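Local structure of bifunctional protein FolD (Thermus thermophilus, 6V6Y) at residues A[48-53]-A[90-95]; A[55-60]-A[264-269]; A[77-82]-A[107-112]. The protein probably oxidises 5,10-methylenetetrahydrofolate with NADP+ to the 5,10-methenyl form and hydrolyses this to 10-formyltetrahydrofolate. All coordinates share one frame; numbering follows the deposited sequence.

In the fold
All three contacts are buried. Interactions 1 and 2 share helix 41-57, at its middle and its C-terminal end. They touch where Lys50, Arg53 and Leu92 meet Leu265 and Met266, and their centres lie about 9 Å apart. Interaction 1 is partly polar, facing the cofactor side. Interaction 2 joins the catalytic and NAD(P)-binding domains through a hydrogen bond and a Met-aromatic contact. Interaction 3 lies nearest the periphery, with Glu108 of its segment 107-112 reaching the second subunit. It is van der Waals packing of one isoleucine methyl on a helix end. On strand 90-93, Ile91 and Val93 pack on it, while Leu92 and Gln94 serve interaction 1. Interactions 2 and 3 do not touch.

Interaction 1. Residues A[48-53]-A[90-95]; sequences RLKDKR and GILVQL
Lys50 has CG anti to its carbonyl carbon (chi1 -56°) and runs extended from there, which carries its chain off helix 41-57 to Leu92 and Gln94. Gln94 instead bends at chi2 (62°), and this turns its amide back with OE1 toward the lysine end. The aliphatic part of Lys50 crosses the Leu92 side chain at about a right angle. Lys50 CD lies 4.0 Å from Leu92 CD1. Further out, Lys50 NZ is 4.0 Å from Leu92 CD2, so both methyls of the leucine border the outer part of the lysine chain. Leu92 also packs on Leu265 of helix 257-276, as does Lys50. The lysine chain is thus bordered by leucines of strand 90-93 and helix 257-276.

The polar end is looser. Lys50 NZ stands 3.7 Å from Gln94 OE1, too far for a hydrogen bond. Gln94 OE1 is buried here and finds no partner in the model. The other half of the amide is held: Gln94 NE2 donates to Leu95 O at 2.9 Å, with an N-H...O angle of 145°. It meets the acceptor in the carbonyl plane, on a lone pair, although that oxygen is somewhat tilted from the amide plane of Gln94. This bond fixes the amide rotation and so the direction of OE1. Gln94 also packs on Tyr46 and Val47 of helix 41-57.

The side chain of Lys50 comes to about 8 Å from the bound NADP. Tyr46 and Lys50 have the spacing of the Tyr-x-x-x-Lys motif of this family. With Gln94 nearby, the arrangement is consistent with the folate side of the cleft between the catalytic and NAD(P)-binding domains.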
# COMPACT_ATOMS: atom_id res chain seq x y z
N ARG A 48 -5.89 22.50 18.31
CA ARG A 48 -6.96 23.41 18.73
C ARG A 48 -8.12 23.36 17.74
O ARG A 48 -9.29 23.44 18.15
CB ARG A 48 -6.41 24.83 18.86
CG ARG A 48 -7.46 25.85 19.22
CD ARG A 48 -6.90 27.25 19.12
NE ARG A 48 -5.86 27.50 20.10
CZ ARG A 48 -5.06 28.57 20.09
NH1 ARG A 48 -5.20 29.49 19.12
NH2 ARG A 48 -4.13 28.72 21.03
N LEU A 49 -7.82 23.19 16.46
CA LEU A 49 -8.87 23.13 15.45
C LEU A 49 -9.58 21.77 15.45
O LEU A 49 -10.81 21.70 15.27
CB LEU A 49 -8.24 23.45 14.10
CG LEU A 49 -8.90 23.15 12.77
CD1 LEU A 49 -10.29 23.77 12.72
CD2 LEU A 49 -7.99 23.70 11.67
N LYS A 50 -8.85 20.68 15.66
CA LYS A 50 -9.49 19.38 15.79
C LYS A 50 -10.39 19.33 17.02
O LYS A 50 -11.52 18.84 16.96
CB LYS A 50 -8.42 18.28 15.86
CG LYS A 50 -7.48 18.28 14.66
CD LYS A 50 -6.28 17.34 14.83
CE LYS A 50 -5.38 17.34 13.57
NZ LYS A 50 -4.70 16.03 13.38
N ASP A 51 -9.90 19.84 18.15
CA ASP A 51 -10.70 19.86 19.37
C ASP A 51 -11.94 20.74 19.21
O ASP A 51 -13.06 20.31 19.52
CB ASP A 51 -9.83 20.37 20.53
CG ASP A 51 -10.55 20.33 21.86
OD1 ASP A 51 -11.19 19.30 22.18
OD2 ASP A 51 -10.44 21.33 22.59
N LYS A 52 -11.77 21.96 18.70
CA LYS A 52 -12.88 22.88 18.51
C LYS A 52 -13.99 22.27 17.65
O LYS A 52 -15.18 22.43 17.94
CB LYS A 52 -12.38 24.18 17.89
CG LYS A 52 -13.50 25.09 17.41
CD LYS A 52 -13.01 26.51 17.12
CE LYS A 52 -14.14 27.38 16.58
NZ LYS A 52 -13.62 28.49 15.72
N ARG A 53 -13.61 21.57 16.59
CA ARG A 53 -14.64 21.01 15.73
C ARG A 53 -15.29 19.78 16.35
O ARG A 53 -16.51 19.58 16.22
CB ARG A 53 -14.04 20.67 14.36
CG ARG A 53 -14.97 19.78 13.58
CD ARG A 53 -16.25 20.58 13.20
NE ARG A 53 -15.96 21.70 12.31
CZ ARG A 53 -16.88 22.53 11.82
NH1 ARG A 53 -18.17 22.36 12.12
NH2 ARG A 53 -16.51 23.53 11.01
N GLY A 90 -11.56 7.36 20.20
CA GLY A 90 -10.49 7.68 19.28
C GLY A 90 -9.26 8.24 19.96
O GLY A 90 -9.37 9.11 20.83
N ILE A 91 -8.09 7.74 19.58
CA ILE A 91 -6.82 8.20 20.11
C ILE A 91 -5.99 8.74 18.96
O ILE A 91 -5.85 8.08 17.92
CB ILE A 91 -6.06 7.07 20.84
CG1 ILE A 91 -6.91 6.53 22.00
CG2 ILE A 91 -4.70 7.59 21.31
CD1 ILE A 91 -6.37 5.24 22.64
N LEU A 92 -5.46 9.94 19.14
CA LEU A 92 -4.77 10.68 18.09
C LEU A 92 -3.51 11.25 18.72
O LEU A 92 -3.59 11.86 19.78
CB LEU A 92 -5.67 11.80 17.56
CG LEU A 92 -5.38 12.59 16.30
CD1 LEU A 92 -6.56 13.50 16.08
CD2 LEU A 92 -4.10 13.40 16.40
N VAL A 93 -2.36 11.03 18.08
CA VAL A 93 -1.11 11.63 18.53
C VAL A 93 -0.70 12.67 17.50
O VAL A 93 -0.58 12.38 16.30
CB VAL A 93 -0.01 10.57 18.72
CG1 VAL A 93 1.21 11.22 19.34
CG2 VAL A 93 -0.50 9.44 19.61
N GLN A 94 -0.50 13.90 17.95
CA GLN A 94 -0.16 15.00 17.06
C GLN A 94 1.31 14.90 16.66
O GLN A 94 2.19 14.85 17.53
CB GLN A 94 -0.45 16.34 17.74
CG GLN A 94 -0.11 17.53 16.90
CD GLN A 94 -0.91 17.58 15.61
OE1 GLN A 94 -2.14 17.40 15.61
NE2 GLN A 94 -0.22 17.79 14.50
N LEU A 95 1.57 14.85 15.36
CA LEU A 95 2.94 14.81 14.87
C LEU A 95 3.39 16.21 14.50
O LEU A 95 2.56 17.08 14.20
CB LEU A 95 3.05 13.87 13.67
CG LEU A 95 2.44 12.52 14.02
CD1 LEU A 95 2.33 11.61 12.81
CD2 LEU A 95 3.22 11.87 15.16

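Interaction 2. Residues A[55-60]-A[264-269]; sequences RALGYR and MLMGNT
A Schellman motif ends helix 41-57 at Gly58, and the residues flanking it, Leu57 and Tyr59, pack on Met266 and Thr269 of helix 257-276. The positive phi of Gly58 turns the chain sharply, and a side chain there would be jammed against the preceding carbonyl oxygen.

Tyr59 has the largest share of the contact. Its OH donates to Met266 O at 2.7 Å. The oxygen lies at the ring edge, near the ring plane, while the hydroxyl stands well above the carbonyl plane of Met266 rather than on a lone pair. The flank of the ring touches Thr269, with Tyr59 CE2 3.6 Å from Thr269 CG2, approached obliquely. Thr269 CG2 is anti to the backbone N, which leaves OG1 to turn back and donate to Leu265 O at 2.9 Å. That oxygen also accepts from Thr269 N, from the other face of its plane.

Met266 bends at chi2 and chi3, and its sulfur comes beside the tyrosine. Met266 SD is 4.7 Å from the centroid of the Tyr59 ring and 51° off its normal, an oblique Met-aromatic contact. Leu57 fills the next place. Its CD1 lies over one face of the Tyr59 ring, near the rim, and also presses tightly on Met266, with Leu57 CD1 3.5 Å from Met266 CB.

A phenylalanine in place of Tyr59 would probably leave Met266 O without its side-chain donor and the ring freer to slide against the helix. Ile19 of helix 8-24 packs on Leu57, Tyr59 and Met266. The capped C-terminal end of helix 41-57 and the tyrosine just after it thus pack on helix 257-276, joining the catalytic domain to the C-terminal helix of the chain.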
# COMPACT_ATOMS: atom_id res chain seq x y z
N ARG A 55 -15.78 19.32 19.48
CA ARG A 55 -16.71 19.81 20.50
C ARG A 55 -17.93 20.44 19.85
O ARG A 55 -19.06 20.16 20.26
CB ARG A 55 -15.98 20.78 21.43
CG ARG A 55 -15.10 20.05 22.44
CD ARG A 55 -14.05 20.94 23.07
NE ARG A 55 -14.19 20.84 24.52
CZ ARG A 55 -13.20 20.76 25.39
NH1 ARG A 55 -11.93 20.78 25.00
NH2 ARG A 55 -13.49 20.67 26.67
N ALA A 56 -17.73 21.20 18.77
CA ALA A 56 -18.86 21.77 18.05
C ALA A 56 -19.82 20.69 17.56
O ALA A 56 -21.03 20.92 17.49
CB ALA A 56 -18.37 22.62 16.88
N LEU A 57 -19.31 19.51 17.21
CA LEU A 57 -20.20 18.44 16.79
C LEU A 57 -20.94 17.81 17.96
O LEU A 57 -21.91 17.08 17.72
CB LEU A 57 -19.41 17.34 16.06
CG LEU A 57 -18.91 17.57 14.64
CD1 LEU A 57 -18.18 16.32 14.17
CD2 LEU A 57 -20.06 17.91 13.71
N GLY A 58 -20.49 18.03 19.19
CA GLY A 58 -21.02 17.35 20.36
C GLY A 58 -20.20 16.18 20.86
O GLY A 58 -20.68 15.45 21.74
N TYR A 59 -19.01 15.96 20.32
CA TYR A 59 -18.15 14.90 20.82
C TYR A 59 -17.64 15.25 22.22
O TYR A 59 -17.52 16.42 22.58
CB TYR A 59 -16.95 14.68 19.90
CG TYR A 59 -17.22 14.04 18.55
CD1 TYR A 59 -18.51 13.78 18.11
CD2 TYR A 59 -16.15 13.70 17.71
CE1 TYR A 59 -18.74 13.21 16.87
CE2 TYR A 59 -16.37 13.12 16.47
CZ TYR A 59 -17.66 12.88 16.05
OH TYR A 59 -17.86 12.30 14.82
N ARG A 60 -17.31 14.22 22.99
CA ARG A 60 -16.40 14.40 24.11
C ARG A 60 -14.99 14.50 23.53
O ARG A 60 -14.49 13.54 22.93
CB ARG A 60 -16.53 13.25 25.11
CG ARG A 60 -17.98 12.88 25.51
CD ARG A 60 -18.06 11.66 26.48
NE ARG A 60 -18.01 10.35 25.79
CZ ARG A 60 -17.82 9.17 26.38
NH1 ARG A 60 -17.64 9.09 27.69
NH2 ARG A 60 -17.79 8.04 25.66
N MET A 264 -13.01 14.46 7.95
CA MET A 264 -12.89 13.01 7.92
C MET A 264 -12.28 12.46 9.20
O MET A 264 -12.50 11.29 9.52
CB MET A 264 -12.07 12.56 6.70
CG MET A 264 -12.54 13.17 5.39
SD MET A 264 -14.25 12.81 4.99
CE MET A 264 -14.24 11.05 4.97
N LEU A 265 -11.53 13.28 9.95
CA LEU A 265 -11.13 12.87 11.29
C LEU A 265 -12.36 12.74 12.20
O LEU A 265 -12.47 11.78 12.97
CB LEU A 265 -10.12 13.86 11.86
CG LEU A 265 -9.84 13.70 13.36
CD1 LEU A 265 -9.20 12.34 13.67
CD2 LEU A 265 -8.98 14.85 13.86
N MET A 266 -13.29 13.69 12.12
CA MET A 266 -14.53 13.55 12.88
C MET A 266 -15.28 12.31 12.44
O MET A 266 -15.83 11.57 13.27
CB MET A 266 -15.40 14.80 12.74
CG MET A 266 -14.71 16.06 13.21
SD MET A 266 -14.13 15.75 14.87
CE MET A 266 -12.62 16.68 14.88
N GLY A 267 -15.28 12.04 11.12
CA GLY A 267 -15.95 10.85 10.62
C GLY A 267 -15.25 9.57 11.04
O GLY A 267 -15.90 8.54 11.30
N ASN A 268 -13.92 9.60 11.13
CA ASN A 268 -13.21 8.41 11.60
C ASN A 268 -13.46 8.19 13.09
O ASN A 268 -13.38 7.05 13.58
CB ASN A 268 -11.71 8.53 11.34
CG ASN A 268 -11.27 7.91 10.02
OD1 ASN A 268 -12.08 7.38 9.25
ND2 ASN A 268 -9.97 7.98 9.76
N THR A 269 -13.72 9.27 13.84
CA THR A 269 -13.97 9.14 15.27
C THR A 269 -15.29 8.42 15.53
O THR A 269 -15.36 7.48 16.32
CB THR A 269 -13.92 10.51 15.94
OG1 THR A 269 -12.61 11.06 15.79
CG2 THR A 269 -14.23 10.40 17.43

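Interaction 3. Residues A[77-82]-A[107-112]; sequences ERIAAL and LEAIHP
Ile79 meets Ala109 and Ile110 with one branch, its CG2 methyl. With CG1 anti to the carbonyl carbon (chi1 -68°), it is this methyl that faces 107-112. Ile79 CG2 sits 3.7 Å from Ala109 O and 3.8 Å from Ile110 CA, close against the backbone where helix 103-109 gives way to loop. The side chains themselves are a little further apart. Ile79 CG2 is 4.1 Å from Ala109 CB, and the same distance separates Ile79 CG2 from Ile110 CG1.

Ile110 adopts the same chi1 class as Ile79, with CG1 beside the backbone N. It meets Ile79 with the root of its long branch, while its CD1 goes on to pack against Val93. All contacts here are van der Waals. Asn83 binds two backbone atoms nearby: its ND2 donates to Ala109 O and its OD1 accepts from His111 N.

Leu82, about one turn on, packs on Ile91 and, like Ile79, on Ile35. Within 107-112, Glu108 also forms a salt bridge to Arg126 of the second subunit.

Helix 72-84 is the connection in the beta-alpha-beta crossover from strand 60-66 to strand 90-93. The contact packs this helix against the end of helix 103-109 beside strand 90-93, as for helices packed on one face of a parallel sheet in an alpha-beta-alpha sandwich.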
# COMPACT_ATOMS: atom_id res chain seq x y z
N GLU A 77 2.81 4.21 28.07
CA GLU A 77 1.93 3.89 29.19
C GLU A 77 0.59 4.62 29.06
O GLU A 77 -0.48 4.02 29.22
CB GLU A 77 2.62 4.25 30.51
CG GLU A 77 2.08 3.52 31.73
CD GLU A 77 2.68 4.05 33.04
OE1 GLU A 77 1.91 4.22 34.01
OE2 GLU A 77 3.91 4.30 33.07
N ARG A 78 0.63 5.92 28.75
CA ARG A 78 -0.62 6.67 28.63
C ARG A 78 -1.51 6.09 27.54
O ARG A 78 -2.71 5.89 27.75
CB ARG A 78 -0.34 8.14 28.34
CG ARG A 78 -1.61 8.97 28.28
CD ARG A 78 -2.53 8.69 29.48
NE ARG A 78 -3.71 9.56 29.52
CZ ARG A 78 -4.73 9.37 30.35
NH1 ARG A 78 -4.71 8.35 31.20
NH2 ARG A 78 -5.78 10.19 30.34
N ILE A 79 -0.92 5.80 26.37
CA ILE A 79 -1.68 5.20 25.27
C ILE A 79 -2.29 3.87 25.69
O ILE A 79 -3.45 3.58 25.37
CB ILE A 79 -0.79 5.04 24.02
CG1 ILE A 79 -0.44 6.42 23.45
CG2 ILE A 79 -1.48 4.17 22.97
CD1 ILE A 79 0.77 6.42 22.58
N ALA A 80 -1.52 3.03 26.40
CA ALA A 80 -2.08 1.76 26.87
C ALA A 80 -3.25 2.00 27.81
O ALA A 80 -4.28 1.32 27.72
CB ALA A 80 -1.00 0.93 27.56
N ALA A 81 -3.11 2.98 28.72
CA ALA A 81 -4.22 3.35 29.58
C ALA A 81 -5.44 3.77 28.76
O ALA A 81 -6.57 3.35 29.06
CB ALA A 81 -3.80 4.49 30.51
N LEU A 82 -5.23 4.57 27.71
CA LEU A 82 -6.36 5.00 26.87
C LEU A 82 -6.91 3.86 26.02
O LEU A 82 -8.12 3.83 25.74
CB LEU A 82 -5.94 6.17 25.98
CG LEU A 82 -5.49 7.46 26.66
CD1 LEU A 82 -5.04 8.50 25.63
CD2 LEU A 82 -6.61 8.02 27.55
N LEU A 107 2.87 5.09 17.28
CA LEU A 107 1.70 4.85 16.43
C LEU A 107 1.25 3.40 16.48
O LEU A 107 0.05 3.11 16.53
CB LEU A 107 2.02 5.27 14.98
CG LEU A 107 2.32 6.77 14.81
CD1 LEU A 107 2.64 7.17 13.35
CD2 LEU A 107 1.15 7.57 15.35
N GLU A 108 2.21 2.46 16.48
CA GLU A 108 1.85 1.04 16.57
C GLU A 108 1.30 0.66 17.94
O GLU A 108 0.66 -0.40 18.06
CB GLU A 108 3.06 0.16 16.24
CG GLU A 108 3.53 0.30 14.78
CD GLU A 108 4.46 -0.83 14.34
OE1 GLU A 108 4.75 -1.73 15.17
OE2 GLU A 108 4.90 -0.82 13.17
N ALA A 109 1.51 1.49 18.96
CA ALA A 109 0.93 1.23 20.28
C ALA A 109 -0.56 1.54 20.35
O ALA A 109 -1.26 0.97 21.18
CB ALA A 109 1.65 2.03 21.36
N ILE A 110 -1.06 2.42 19.48
CA ILE A 110 -2.47 2.77 19.53
C ILE A 110 -3.29 1.58 19.07
O ILE A 110 -2.95 0.93 18.07
CB ILE A 110 -2.77 3.99 18.65
CG1 ILE A 110 -1.86 5.17 19.01
CG2 ILE A 110 -4.25 4.35 18.73
CD1 ILE A 110 -1.82 6.25 17.96
N HIS A 111 -4.37 1.28 19.77
CA HIS A 111 -5.20 0.15 19.35
C HIS A 111 -5.83 0.45 17.99
O HIS A 111 -6.40 1.53 17.79
CB HIS A 111 -6.29 -0.18 20.36
CG HIS A 111 -6.96 -1.48 20.07
ND1 HIS A 111 -8.06 -1.59 19.24
CD2 HIS A 111 -6.63 -2.75 20.43
CE1 HIS A 111 -8.40 -2.86 19.13
NE2 HIS A 111 -7.55 -3.59 19.84
N PRO A 112 -5.78 -0.50 17.05
CA PRO A 112 -6.26 -0.20 15.69
C PRO A 112 -7.70 0.25 15.63
O PRO A 112 -8.07 1.01 14.72
CB PRO A 112 -6.06 -1.54 14.95
CG PRO A 112 -5.06 -2.29 15.78
CD PRO A 112 -5.30 -1.89 17.18